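Probable leucine/isoleucine/valine-binding protein (Rhodopirellula baltica, PDB 4KV7) probably binds branched-chain amino acids such as leucine, isoleucine or valine as a periplasmic binding protein, its true ligand being unproven. Local coordinates at residues L18-S23 / K315-I320; F45-A50 / R287-D292; F130-R135 / A331-L336; F339-G342 / P346-L349; W361-L364 / S369-S372. The protein carries 1 engineered substitution. All blocks are in the same frame, centred on the assembly; numbering follows the deposited sequence.

Interaction 1 (L18-S23 / K315-I320)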
# COMPACT_ATOMS: atom_id res chain seq x y z
N LEU A 18 -19.07 11.29 -12.58
CA LEU A 18 -18.53 11.19 -11.23
C LEU A 18 -17.01 11.22 -11.30
O LEU A 18 -16.39 10.24 -11.69
CB LEU A 18 -19.01 9.91 -10.55
CG LEU A 18 -20.52 9.68 -10.50
CD1 LEU A 18 -20.83 8.35 -9.81
CD2 LEU A 18 -21.23 10.83 -9.80
N LYS A 19 -16.43 12.36 -10.94
CA LYS A 19 -14.98 12.55 -11.02
C LYS A 19 -14.28 12.21 -9.71
O LYS A 19 -14.61 12.75 -8.66
CB LYS A 19 -14.66 14.00 -11.41
CG LYS A 19 -15.05 14.37 -12.84
CD LYS A 19 -14.77 15.84 -13.15
CE LYS A 19 -15.66 16.75 -12.35
NZ LYS A 19 -15.46 18.19 -12.71
N PHE A 20 -13.30 11.32 -9.81
CA PHE A 20 -12.45 10.99 -8.68
C PHE A 20 -11.02 11.40 -9.00
O PHE A 20 -10.60 11.34 -10.16
CB PHE A 20 -12.57 9.50 -8.37
CG PHE A 20 -13.94 9.13 -7.90
CD1 PHE A 20 -14.33 9.44 -6.61
CD2 PHE A 20 -14.86 8.57 -8.77
CE1 PHE A 20 -15.60 9.15 -6.17
CE2 PHE A 20 -16.14 8.28 -8.34
CZ PHE A 20 -16.52 8.57 -7.04
N GLY A 21 -10.28 11.84 -8.00
CA GLY A 21 -8.92 12.29 -8.22
C GLY A 21 -7.88 11.38 -7.61
O GLY A 21 -8.17 10.59 -6.71
N MSE A 22 -6.65 11.51 -8.09
CA MSE A 22 -5.51 10.76 -7.57
C MSE A 22 -4.26 11.56 -7.86
O MSE A 22 -4.11 12.09 -8.97
CB MSE A 22 -5.46 9.39 -8.25
CG MSE A 22 -4.27 8.49 -7.86
SE MSE A 22 -4.10 6.85 -8.98
CE MSE A 22 -5.64 5.91 -8.26
N SER A 23 -3.38 11.70 -6.87
CA SER A 23 -2.03 12.22 -7.08
C SER A 23 -1.10 11.10 -6.69
O SER A 23 -1.21 10.56 -5.60
CB SER A 23 -1.77 13.44 -6.20
OG SER A 23 -0.49 13.98 -6.45
N LYS A 315 -19.22 0.19 -4.25
CA LYS A 315 -20.22 -0.29 -3.31
C LYS A 315 -20.81 0.86 -2.49
O LYS A 315 -22.03 0.97 -2.35
CB LYS A 315 -19.61 -1.35 -2.39
CG LYS A 315 -20.59 -1.98 -1.40
CD LYS A 315 -19.92 -3.12 -0.63
CE LYS A 315 -20.86 -3.79 0.36
NZ LYS A 315 -21.86 -4.66 -0.34
N ALA A 316 -19.96 1.74 -1.97
CA ALA A 316 -20.45 2.89 -1.22
C ALA A 316 -21.31 3.80 -2.10
O ALA A 316 -22.39 4.23 -1.69
CB ALA A 316 -19.28 3.67 -0.61
N VAL A 317 -20.84 4.11 -3.30
CA VAL A 317 -21.59 5.00 -4.18
C VAL A 317 -22.97 4.42 -4.53
O VAL A 317 -23.97 5.14 -4.55
CB VAL A 317 -20.79 5.36 -5.45
CG1 VAL A 317 -21.66 6.13 -6.44
CG2 VAL A 317 -19.55 6.16 -5.08
N THR A 318 -23.03 3.10 -4.75
CA THR A 318 -24.28 2.42 -5.09
C THR A 318 -25.35 2.62 -4.01
O THR A 318 -26.55 2.66 -4.29
CB THR A 318 -24.05 0.90 -5.30
OG1 THR A 318 -23.15 0.71 -6.39
CG2 THR A 318 -25.35 0.18 -5.62
N SER A 319 -24.90 2.75 -2.76
CA SER A 319 -25.81 2.86 -1.63
C SER A 319 -26.42 4.24 -1.46
O SER A 319 -27.37 4.41 -0.71
CB SER A 319 -25.08 2.48 -0.34
OG SER A 319 -24.23 3.53 0.10
N ILE A 320 -25.86 5.23 -2.15
CA ILE A 320 -26.30 6.60 -1.94
C ILE A 320 -27.68 6.83 -2.54
O ILE A 320 -27.94 6.46 -3.68
CB ILE A 320 -25.31 7.62 -2.55
CG1 ILE A 320 -23.97 7.55 -1.82
CG2 ILE A 320 -25.87 9.04 -2.47
CD1 ILE A 320 -22.88 8.39 -2.45
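Val-317 points CG1 anti to its backbone N (chi1 173°) and CG2 anti to its carbonyl carbon, and this fork offers one methyl to each of two strand residues, Leu-18 and Phe-20. Leu-18 answers with CG anti to the carbonyl carbon (chi1 -55°) and CD1 carried straight on from there, which brings the two side chains together tip to tip with CD1 of Leu-18 at 4.1 Å from CG1 of Val-317. Phe-20, two residues further along the same face of the strand, brings its far ring atom CZ to 4.3 Å from CG2 of Val-317, an oblique approach to the ring. The backbones stay well apart, the nearest CA atoms being those of Leu-18 and Val-317 at 9.9 Å, so the gap is bridged by side chains alone. Strand 16-24 runs parallel to strand 57-65, and helix 31-50 joins the two in a beta-alpha-beta crossover; the helix that supplies Val-317 comes from much later in the sequence. Near the end of that segment Ser-319 turns its hydroxyl back on the helix: OG donates to Ala-316 O over 2.7 Å, and the backbone N of the same serine gives that oxygen a second bond of 3.1 Å. One carbonyl is thus gripped twice by a single residue. Between strand and helix, by contrast, there is neither hydrogen bond nor ion pair. All three touching residues are buried, and the chemistry of methyl against methyl and methyl against ring implies cohesion by exclusion of water and by shape, with little directional demand.

Interaction 2 (F45-A50 / R287-D292)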
# COMPACT_ATOMS: atom_id res chain seq x y z
N PHE A 45 -13.32 0.29 -12.22
CA PHE A 45 -14.26 1.20 -12.86
C PHE A 45 -14.77 0.61 -14.18
O PHE A 45 -15.94 0.73 -14.50
CB PHE A 45 -13.62 2.57 -13.12
CG PHE A 45 -13.46 3.44 -11.89
CD1 PHE A 45 -13.78 2.98 -10.61
CD2 PHE A 45 -12.98 4.74 -12.03
CE1 PHE A 45 -13.63 3.82 -9.50
CE2 PHE A 45 -12.83 5.56 -10.93
CZ PHE A 45 -13.15 5.10 -9.67
N ASP A 46 -13.87 -0.04 -14.93
CA ASP A 46 -14.24 -0.71 -16.18
C ASP A 46 -15.30 -1.78 -15.95
O ASP A 46 -16.27 -1.89 -16.70
CB ASP A 46 -12.98 -1.33 -16.81
CG ASP A 46 -13.22 -1.85 -18.20
OD1 ASP A 46 -13.49 -1.02 -19.10
OD2 ASP A 46 -13.14 -3.08 -18.41
N GLU A 47 -15.09 -2.57 -14.91
CA GLU A 47 -16.04 -3.62 -14.55
C GLU A 47 -17.39 -3.04 -14.15
O GLU A 47 -18.44 -3.55 -14.55
CB GLU A 47 -15.48 -4.46 -13.41
CG GLU A 47 -16.47 -5.49 -12.91
CD GLU A 47 -15.98 -6.25 -11.71
OE1 GLU A 47 -15.14 -5.71 -10.98
OE2 GLU A 47 -16.44 -7.40 -11.50
N ALA A 48 -17.36 -1.97 -13.36
CA ALA A 48 -18.60 -1.34 -12.91
C ALA A 48 -19.41 -0.84 -14.10
O ALA A 48 -20.63 -0.93 -14.11
CB ALA A 48 -18.31 -0.21 -11.94
N LYS A 49 -18.73 -0.30 -15.12
CA LYS A 49 -19.39 0.13 -16.34
C LYS A 49 -19.98 -1.06 -17.09
O LYS A 49 -21.13 -1.05 -17.51
CB LYS A 49 -18.40 0.87 -17.24
CG LYS A 49 -19.01 1.43 -18.51
CD LYS A 49 -17.98 2.04 -19.43
CE LYS A 49 -18.64 2.57 -20.70
NZ LYS A 49 -17.65 3.00 -21.72
N ALA A 50 -19.16 -2.09 -17.27
CA ALA A 50 -19.56 -3.28 -18.03
C ALA A 50 -20.78 -3.96 -17.44
O ALA A 50 -21.65 -4.45 -18.17
CB ALA A 50 -18.40 -4.26 -18.12
N ARG A 287 -9.16 -10.87 -11.23
CA ARG A 287 -8.49 -11.42 -12.41
C ARG A 287 -9.34 -11.25 -13.66
O ARG A 287 -8.82 -10.92 -14.72
CB ARG A 287 -8.09 -12.89 -12.21
CG ARG A 287 -7.01 -13.09 -11.16
CD ARG A 287 -6.26 -14.41 -11.36
NE ARG A 287 -7.15 -15.55 -11.16
CZ ARG A 287 -7.39 -16.14 -9.99
NH1 ARG A 287 -6.79 -15.70 -8.90
NH2 ARG A 287 -8.22 -17.16 -9.92
N ASP A 288 -10.66 -11.45 -13.54
CA ASP A 288 -11.55 -11.26 -14.68
C ASP A 288 -11.54 -9.80 -15.12
O ASP A 288 -11.50 -9.51 -16.32
CB ASP A 288 -12.99 -11.65 -14.34
CG ASP A 288 -13.18 -13.16 -14.18
OD1 ASP A 288 -12.36 -13.95 -14.68
OD2 ASP A 288 -14.20 -13.54 -13.56
N ALA A 289 -11.59 -8.88 -14.16
CA ALA A 289 -11.62 -7.46 -14.46
C ALA A 289 -10.34 -7.03 -15.14
O ALA A 289 -10.37 -6.28 -16.12
CB ALA A 289 -11.87 -6.64 -13.21
N MSE A 290 -9.20 -7.50 -14.63
CA MSE A 290 -7.91 -7.20 -15.26
C MSE A 290 -7.81 -7.76 -16.67
O MSE A 290 -7.30 -7.08 -17.58
CB MSE A 290 -6.77 -7.75 -14.40
CG MSE A 290 -6.57 -7.01 -13.10
SE MSE A 290 -5.77 -5.24 -13.32
CE MSE A 290 -3.95 -5.83 -13.70
N ARG A 291 -8.28 -8.98 -16.86
CA ARG A 291 -8.20 -9.62 -18.16
C ARG A 291 -8.99 -8.83 -19.20
O ARG A 291 -8.53 -8.64 -20.33
CB ARG A 291 -8.71 -11.06 -18.08
CG ARG A 291 -8.44 -11.87 -19.34
CD ARG A 291 -8.92 -13.32 -19.21
NE ARG A 291 -10.36 -13.39 -19.00
CZ ARG A 291 -10.94 -13.68 -17.84
NH1 ARG A 291 -10.21 -13.95 -16.77
NH2 ARG A 291 -12.26 -13.70 -17.74
N ASP A 292 -10.17 -8.36 -18.82
CA ASP A 292 -11.01 -7.59 -19.73
C ASP A 292 -10.49 -6.17 -19.92
O ASP A 292 -10.64 -5.58 -20.99
CB ASP A 292 -12.46 -7.54 -19.23
CG ASP A 292 -13.21 -8.84 -19.46
OD1 ASP A 292 -12.66 -9.76 -20.12
OD2 ASP A 292 -14.36 -8.94 -18.99
O HOH W 1 -12.70 -4.73 -16.34
O HOH W 2 -12.46 -3.14 -21.29
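Glu-47 and Ala-289 mark the closest passage of a helix-helix packing, helix 31-50 against helix 281-293, where their CA atoms come within 5.9 Å. The small side chain of Ala-289 suits so near an approach. Glu-47 starts with its CB 4.2 Å from the CB of Ala-289. CG then lies anti to the backbone N (chi1 175°), and CG and CD swing wider of the alanine, CD standing 4.4 Å from Ala-289 CB, before OE1 returns to 4.1 Å from that same methyl. Its polar ends are used beyond the pair: OE1 is hydrogen-bonded to Tyr-307 OH, and OE2 forms a salt bridge with Lys-51 NZ. One residue earlier, Asp-46 works through water. A first water lies 2.7 Å from Asp-46 OD2 and 2.8 Å from Ala-289 O, although nearby acceptors compete for its protons. The second donates to Asp-46 OD2 and, over 3.1 Å, to Asp-292 O, so that waters probably link one carboxylate oxygen to two carbonyls of the opposing helix. On that helix Arg-291 grips Asp-288 end-on, NH1 and NH2 both bonding OD1: NH1 meets its anti lone pair at 3.0 Å, while NH2 comes from above the carboxylate plane.

Interaction 3 (F130-R135 / A331-L336)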
# COMPACT_ATOMS: atom_id res chain seq x y z
N PHE A 130 -11.66 12.91 7.34
CA PHE A 130 -11.91 12.59 5.93
C PHE A 130 -11.02 11.49 5.38
O PHE A 130 -11.16 11.09 4.23
CB PHE A 130 -11.80 13.85 5.08
CG PHE A 130 -12.93 14.79 5.29
CD1 PHE A 130 -14.15 14.56 4.69
CD2 PHE A 130 -12.79 15.89 6.12
CE1 PHE A 130 -15.22 15.40 4.90
CE2 PHE A 130 -13.85 16.74 6.34
CZ PHE A 130 -15.07 16.49 5.73
N VAL A 131 -10.14 10.98 6.22
CA VAL A 131 -9.23 9.93 5.79
C VAL A 131 -9.80 8.56 6.16
O VAL A 131 -9.95 8.22 7.35
CB VAL A 131 -7.83 10.10 6.42
CG1 VAL A 131 -6.90 8.99 5.97
CG2 VAL A 131 -7.25 11.46 6.05
N ILE A 132 -10.12 7.77 5.13
CA ILE A 132 -10.74 6.47 5.31
C ILE A 132 -9.91 5.45 4.56
O ILE A 132 -9.60 5.62 3.38
CB ILE A 132 -12.19 6.46 4.81
CG1 ILE A 132 -13.00 7.51 5.58
CG2 ILE A 132 -12.81 5.09 4.96
CD1 ILE A 132 -14.48 7.55 5.22
N ASN A 133 -9.51 4.40 5.28
CA ASN A 133 -8.52 3.44 4.79
C ASN A 133 -9.11 2.06 4.57
O ASN A 133 -9.99 1.63 5.31
CB ASN A 133 -7.38 3.33 5.81
CG ASN A 133 -6.77 4.67 6.13
OD1 ASN A 133 -6.19 5.32 5.25
ND2 ASN A 133 -6.88 5.10 7.39
N TYR A 134 -8.59 1.37 3.56
CA TYR A 134 -8.82 -0.07 3.40
C TYR A 134 -7.79 -0.89 4.18
O TYR A 134 -8.14 -1.76 4.98
CB TYR A 134 -8.81 -0.49 1.90
CG TYR A 134 -8.44 -1.96 1.78
CD1 TYR A 134 -9.31 -2.94 2.21
CD2 TYR A 134 -7.19 -2.35 1.33
CE1 TYR A 134 -8.96 -4.28 2.19
CE2 TYR A 134 -6.82 -3.68 1.30
CZ TYR A 134 -7.71 -4.65 1.73
OH TYR A 134 -7.37 -5.99 1.73
N ARG A 135 -6.51 -0.63 3.94
CA ARG A 135 -5.44 -1.57 4.28
C ARG A 135 -4.99 -1.54 5.73
O ARG A 135 -5.06 -0.52 6.41
CB ARG A 135 -4.22 -1.35 3.38
CG ARG A 135 -3.67 0.08 3.42
CD ARG A 135 -2.15 0.14 3.33
NE ARG A 135 -1.67 -0.29 2.02
CZ ARG A 135 -0.40 -0.56 1.73
NH1 ARG A 135 -0.08 -0.98 0.52
NH2 ARG A 135 0.54 -0.42 2.65
N ALA A 331 -20.23 9.87 4.03
CA ALA A 331 -21.26 9.20 4.81
C ALA A 331 -21.47 7.76 4.35
O ALA A 331 -21.61 6.85 5.16
CB ALA A 331 -22.57 9.98 4.76
N ALA A 332 -21.48 7.55 3.03
CA ALA A 332 -21.72 6.21 2.50
C ALA A 332 -20.61 5.23 2.86
O ALA A 332 -20.86 4.05 3.10
CB ALA A 332 -21.92 6.27 1.00
N LEU A 333 -19.37 5.71 2.87
CA LEU A 333 -18.25 4.87 3.28
C LEU A 333 -18.43 4.44 4.74
O LEU A 333 -18.22 3.28 5.07
CB LEU A 333 -16.93 5.60 3.06
CG LEU A 333 -16.48 5.72 1.61
CD1 LEU A 333 -15.37 6.76 1.46
CD2 LEU A 333 -16.03 4.36 1.07
N GLU A 334 -18.84 5.38 5.59
CA GLU A 334 -19.05 5.06 7.01
C GLU A 334 -20.27 4.17 7.23
O GLU A 334 -20.33 3.43 8.22
CB GLU A 334 -19.14 6.35 7.83
CG GLU A 334 -17.83 7.12 7.84
CD GLU A 334 -17.86 8.37 8.68
OE1 GLU A 334 -18.96 8.82 9.06
OE2 GLU A 334 -16.76 8.90 8.98
N GLN A 335 -21.23 4.23 6.31
CA GLN A 335 -22.44 3.43 6.41
C GLN A 335 -22.22 1.98 5.98
O GLN A 335 -23.10 1.14 6.17
CB GLN A 335 -23.55 4.08 5.56
CG GLN A 335 -24.94 3.53 5.79
N LEU A 336 -21.06 1.68 5.40
CA LEU A 336 -20.78 0.31 4.98
C LEU A 336 -20.87 -0.69 6.14
O LEU A 336 -21.29 -1.84 5.95
CB LEU A 336 -19.41 0.21 4.29
CG LEU A 336 -19.32 0.79 2.88
CD1 LEU A 336 -17.86 0.92 2.47
CD2 LEU A 336 -20.06 -0.10 1.89
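Ile-132 and Leu-333 supply the apolar part of this buried contact. The ethyl arm of Ile-132 stands with CG1 anti to the carbonyl carbon (chi1 -59°) and is fully stretched beyond it, which delivers CD1 to the flank of the leucine: 3.8 Å from Leu-333 CB and 3.9 Å from Leu-333 CD1. The two side chains meet at a slant, one terminal methyl resting against the root and one branch of its neighbour. That same CD1 lies 4.3 Å from Glu-334 CG, so the glutamate joins the packing through its aliphatic stem. Phe-113 of the adjoining strand touches both Ile-132 and Leu-333 and widens the apolar patch.

No hydrogen bond joins the two segments; their polar groups find partners beyond them. The carboxylate of Glu-334 is led past the isoleucine, and its OE2 is hydrogen-bonded to His-354 NE2. Backbone bonds place the strand: Ile-132 pairs with Phe-112 and Gly-114, while the next residue, Asn-133, pairs with His-354 and Ala-356.

Strand 131-132 runs parallel to strand 112-113 in the sheet of its lobe, and helix 326-335 lies against it through these side chains, the helix-on-sheet layering of the alpha/beta lobes of periplasmic binding proteins.

Interaction 4 (F339-G342 / P346-L349)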
# COMPACT_ATOMS: atom_id res chain seq x y z
N PHE A 339 -19.06 -5.55 6.37
CA PHE A 339 -19.45 -5.98 5.03
C PHE A 339 -18.48 -7.00 4.46
O PHE A 339 -17.36 -7.18 4.96
CB PHE A 339 -19.63 -4.78 4.08
CG PHE A 339 -18.37 -4.02 3.79
CD1 PHE A 339 -17.84 -3.12 4.72
CD2 PHE A 339 -17.72 -4.16 2.57
CE1 PHE A 339 -16.70 -2.41 4.45
CE2 PHE A 339 -16.58 -3.44 2.29
CZ PHE A 339 -16.06 -2.57 3.23
N ASP A 340 -18.93 -7.69 3.43
CA ASP A 340 -18.19 -8.78 2.82
C ASP A 340 -18.07 -8.50 1.34
O ASP A 340 -19.07 -8.25 0.67
CB ASP A 340 -18.95 -10.09 3.05
CG ASP A 340 -18.26 -11.30 2.46
OD1 ASP A 340 -17.03 -11.25 2.25
OD2 ASP A 340 -18.96 -12.30 2.22
N ILE A 341 -16.85 -8.51 0.82
CA ILE A 341 -16.65 -8.35 -0.62
C ILE A 341 -15.94 -9.55 -1.24
O ILE A 341 -15.43 -9.47 -2.35
CB ILE A 341 -15.90 -7.04 -1.00
CG1 ILE A 341 -14.55 -6.95 -0.29
CG2 ILE A 341 -16.75 -5.82 -0.69
CD1 ILE A 341 -13.77 -5.67 -0.63
N GLY A 342 -15.92 -10.67 -0.52
CA GLY A 342 -15.35 -11.89 -1.06
C GLY A 342 -13.88 -12.11 -0.75
O GLY A 342 -13.19 -12.82 -1.48
N PRO A 346 -14.68 -10.53 6.95
CA PRO A 346 -15.40 -9.26 6.82
C PRO A 346 -14.51 -8.03 7.00
O PRO A 346 -13.50 -8.04 7.70
CB PRO A 346 -16.44 -9.32 7.95
CG PRO A 346 -15.83 -10.23 8.95
CD PRO A 346 -15.10 -11.27 8.16
N LEU A 347 -14.91 -6.97 6.31
CA LEU A 347 -14.33 -5.64 6.48
C LEU A 347 -15.27 -4.83 7.36
O LEU A 347 -16.46 -5.12 7.42
CB LEU A 347 -14.17 -4.97 5.12
CG LEU A 347 -13.27 -5.71 4.13
CD1 LEU A 347 -13.19 -4.93 2.84
CD2 LEU A 347 -11.89 -5.90 4.72
N THR A 348 -14.75 -3.82 8.04
CA THR A 348 -15.57 -2.99 8.91
C THR A 348 -15.19 -1.52 8.76
O THR A 348 -14.02 -1.15 8.91
CB THR A 348 -15.40 -3.39 10.39
OG1 THR A 348 -14.01 -3.44 10.71
CG2 THR A 348 -16.02 -4.74 10.65
N LEU A 349 -16.19 -0.69 8.47
CA LEU A 349 -16.01 0.75 8.44
C LEU A 349 -17.17 1.39 9.17
O LEU A 349 -18.27 0.83 9.20
CB LEU A 349 -15.95 1.27 7.01
CG LEU A 349 -14.65 0.97 6.25
CD1 LEU A 349 -14.77 1.37 4.79
CD2 LEU A 349 -13.45 1.68 6.90
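The ring of Phe-339 carries Leu-347 on one face: CB of the leucine stands 3.8 Å from the ring centroid, 22° off the ring normal and shifted toward the rim, a CH-pi contact. In the ring plane, at its edge, lies CG2 of Ile-341, and Leu-349 CD1 comes up obliquely to 4.3 Å from Phe-339 CE1. The ring gets there because its CG takes the crowded position between backbone N and carbonyl carbon (chi1 66°), which folds it over the partner strand. Leu-347 CD1 closes the cluster, 3.6 Å from Ile-341 CD1, the two side chains crossing at about a right angle. Below the ring the backbones hold each other by two bonds, Phe-339 N to Leu-347 O and Leu-347 N to Phe-339 O, each of 2.8 Å. With an alanine in place of Phe-339, a gap would probably open over Leu-347, and its CB would lose the aromatic face it rests on. Further along, Asp-340 OD1 accepts from Gly-342 N over 3.0 Å. Ile-312 of helix 301-319 touches both Ile-341 and Leu-347 and borders the apolar side. Together these features make an antiparallel hydrogen-bonded pair that closes a short loop, with an Asx turn at its start.

Interaction 5 (W361-L364 / S369-S372). Engineered in segment 369-372: Ser-369 (natural residue Gly).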
# COMPACT_ATOMS: atom_id res chain seq x y z
N TRP A 361 -1.13 -10.58 5.04
CA TRP A 361 -0.91 -11.83 4.33
C TRP A 361 0.55 -11.94 3.95
O TRP A 361 0.97 -11.32 2.97
CB TRP A 361 -1.71 -11.85 3.04
CG TRP A 361 -3.17 -12.15 3.13
CD1 TRP A 361 -3.76 -13.38 3.03
CD2 TRP A 361 -4.25 -11.21 3.27
NE1 TRP A 361 -5.12 -13.26 3.10
CE2 TRP A 361 -5.45 -11.94 3.25
CE3 TRP A 361 -4.30 -9.82 3.42
CZ2 TRP A 361 -6.69 -11.33 3.37
CZ3 TRP A 361 -5.53 -9.22 3.52
CH2 TRP A 361 -6.71 -9.97 3.50
N PRO A 362 1.35 -12.71 4.70
CA PRO A 362 2.75 -12.85 4.31
C PRO A 362 2.91 -13.75 3.09
O PRO A 362 2.16 -14.70 2.91
CB PRO A 362 3.40 -13.50 5.53
CG PRO A 362 2.30 -14.19 6.23
CD PRO A 362 1.03 -13.44 5.94
N VAL A 363 3.88 -13.42 2.24
CA VAL A 363 4.21 -14.27 1.11
C VAL A 363 5.70 -14.56 1.11
O VAL A 363 6.50 -13.76 1.60
CB VAL A 363 3.77 -13.68 -0.26
CG1 VAL A 363 2.27 -13.36 -0.25
CG2 VAL A 363 4.60 -12.46 -0.65
N LEU A 364 6.04 -15.72 0.57
CA LEU A 364 7.42 -16.12 0.38
C LEU A 364 7.74 -16.05 -1.10
O LEU A 364 7.07 -16.68 -1.93
CB LEU A 364 7.62 -17.55 0.89
CG LEU A 364 9.02 -18.14 0.69
CD1 LEU A 364 10.07 -17.35 1.47
CD2 LEU A 364 9.06 -19.62 1.06
N SER A 369 7.98 -17.17 -8.72
CA SER A 369 6.70 -16.63 -8.26
C SER A 369 6.78 -16.37 -6.77
O SER A 369 7.85 -16.50 -6.17
CB SER A 369 5.59 -17.64 -8.52
OG SER A 369 5.84 -18.85 -7.82
N SER A 370 5.66 -15.98 -6.18
CA SER A 370 5.55 -15.96 -4.73
C SER A 370 4.34 -16.80 -4.33
O SER A 370 3.47 -17.08 -5.15
CB SER A 370 5.41 -14.53 -4.20
OG SER A 370 4.13 -13.99 -4.48
N GLN A 371 4.31 -17.21 -3.07
CA GLN A 371 3.20 -18.00 -2.54
C GLN A 371 2.89 -17.55 -1.13
O GLN A 371 3.76 -17.03 -0.42
CB GLN A 371 3.55 -19.49 -2.53
CG GLN A 371 3.71 -20.12 -3.91
CD GLN A 371 3.89 -21.62 -3.85
OE1 GLN A 371 4.27 -22.17 -2.81
NE2 GLN A 371 3.63 -22.30 -4.96
N SER A 372 1.66 -17.78 -0.70
CA SER A 372 1.27 -17.50 0.68
C SER A 372 2.17 -18.26 1.64
O SER A 372 2.56 -19.40 1.38
CB SER A 372 -0.19 -17.85 0.91
OG SER A 372 -0.42 -19.24 0.72
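Leu-364 and Gln-371 exchange the two backbone hydrogen bonds of this contact. Leu-364 N donates to Gln-371 O over 2.8 Å, and Gln-371 N returns a bond of 3.0 Å to Leu-364 O. Both side chains of this hydrogen-bonded pair lie on one face of the sheet.

Weaker CA-H...O contacts use the same two acceptors. Gln-371 O also faces Val-363 CA at 3.2 Å, and Leu-364 O faces Ser-370 CA at 3.3 Å, so each carbonyl oxygen is met by an N-H and by the CA of a neighbouring residue. Beside them Val-363 and Ser-372 form a non-hydrogen-bonded pair, with CA atoms 4.4 Å apart and side chains that diverge.

These elements are the two arms of a beta hairpin, strands 361-365 and 370-372, which ends a mixed sheet: strand 361-365 runs antiparallel to strand 268-271, and strand 370-372 is outermost. The segment axes approach to 4.5 Å but stand 139° apart in direction, well short of strictly antiparallel.

Side-chain packing is slighter. Val-363 sets CG2 between its backbone N and carbonyl carbon (chi1 -55° for CG1), which brings that methyl to 4.2 Å from Ser-370 OG. The serine hydroxyl has its polar partner in His-275 NE2, and Phe-301 of helix 301-319 touches both Val-363 and Ser-370. Ser-369, an engineered residue in place of the natural glycine, leads into the second strand, and its carbonyl oxygen is hydrogen-bonded to Gln-257 NE2.

Interactions 1, 3 and 4 form a connected group: Ala-316 and Ile-320 pack on Ala-332, Leu-333 O meets Leu-349 CB, and Lys-315 touches Phe-339. Helix 301-319 gives interaction 1 its second segment and borders the other four; interaction 2 also meets interaction 1 through Phe-45 on Phe-20. Along the chain, interaction 2 falls within the span of interaction 1, interaction 3 crosses both, and 4 and 5 follow in series. Interaction 5, centred about 31 Å from interaction 1, belongs to the larger mixed sheet and touches interaction 3 only through Tyr-134 and Trp-361. In interactions 1 to 3 late segments return to early ones, consistent with the two-lobed periplasmic binding fold, whose chain passes repeatedly between lobes.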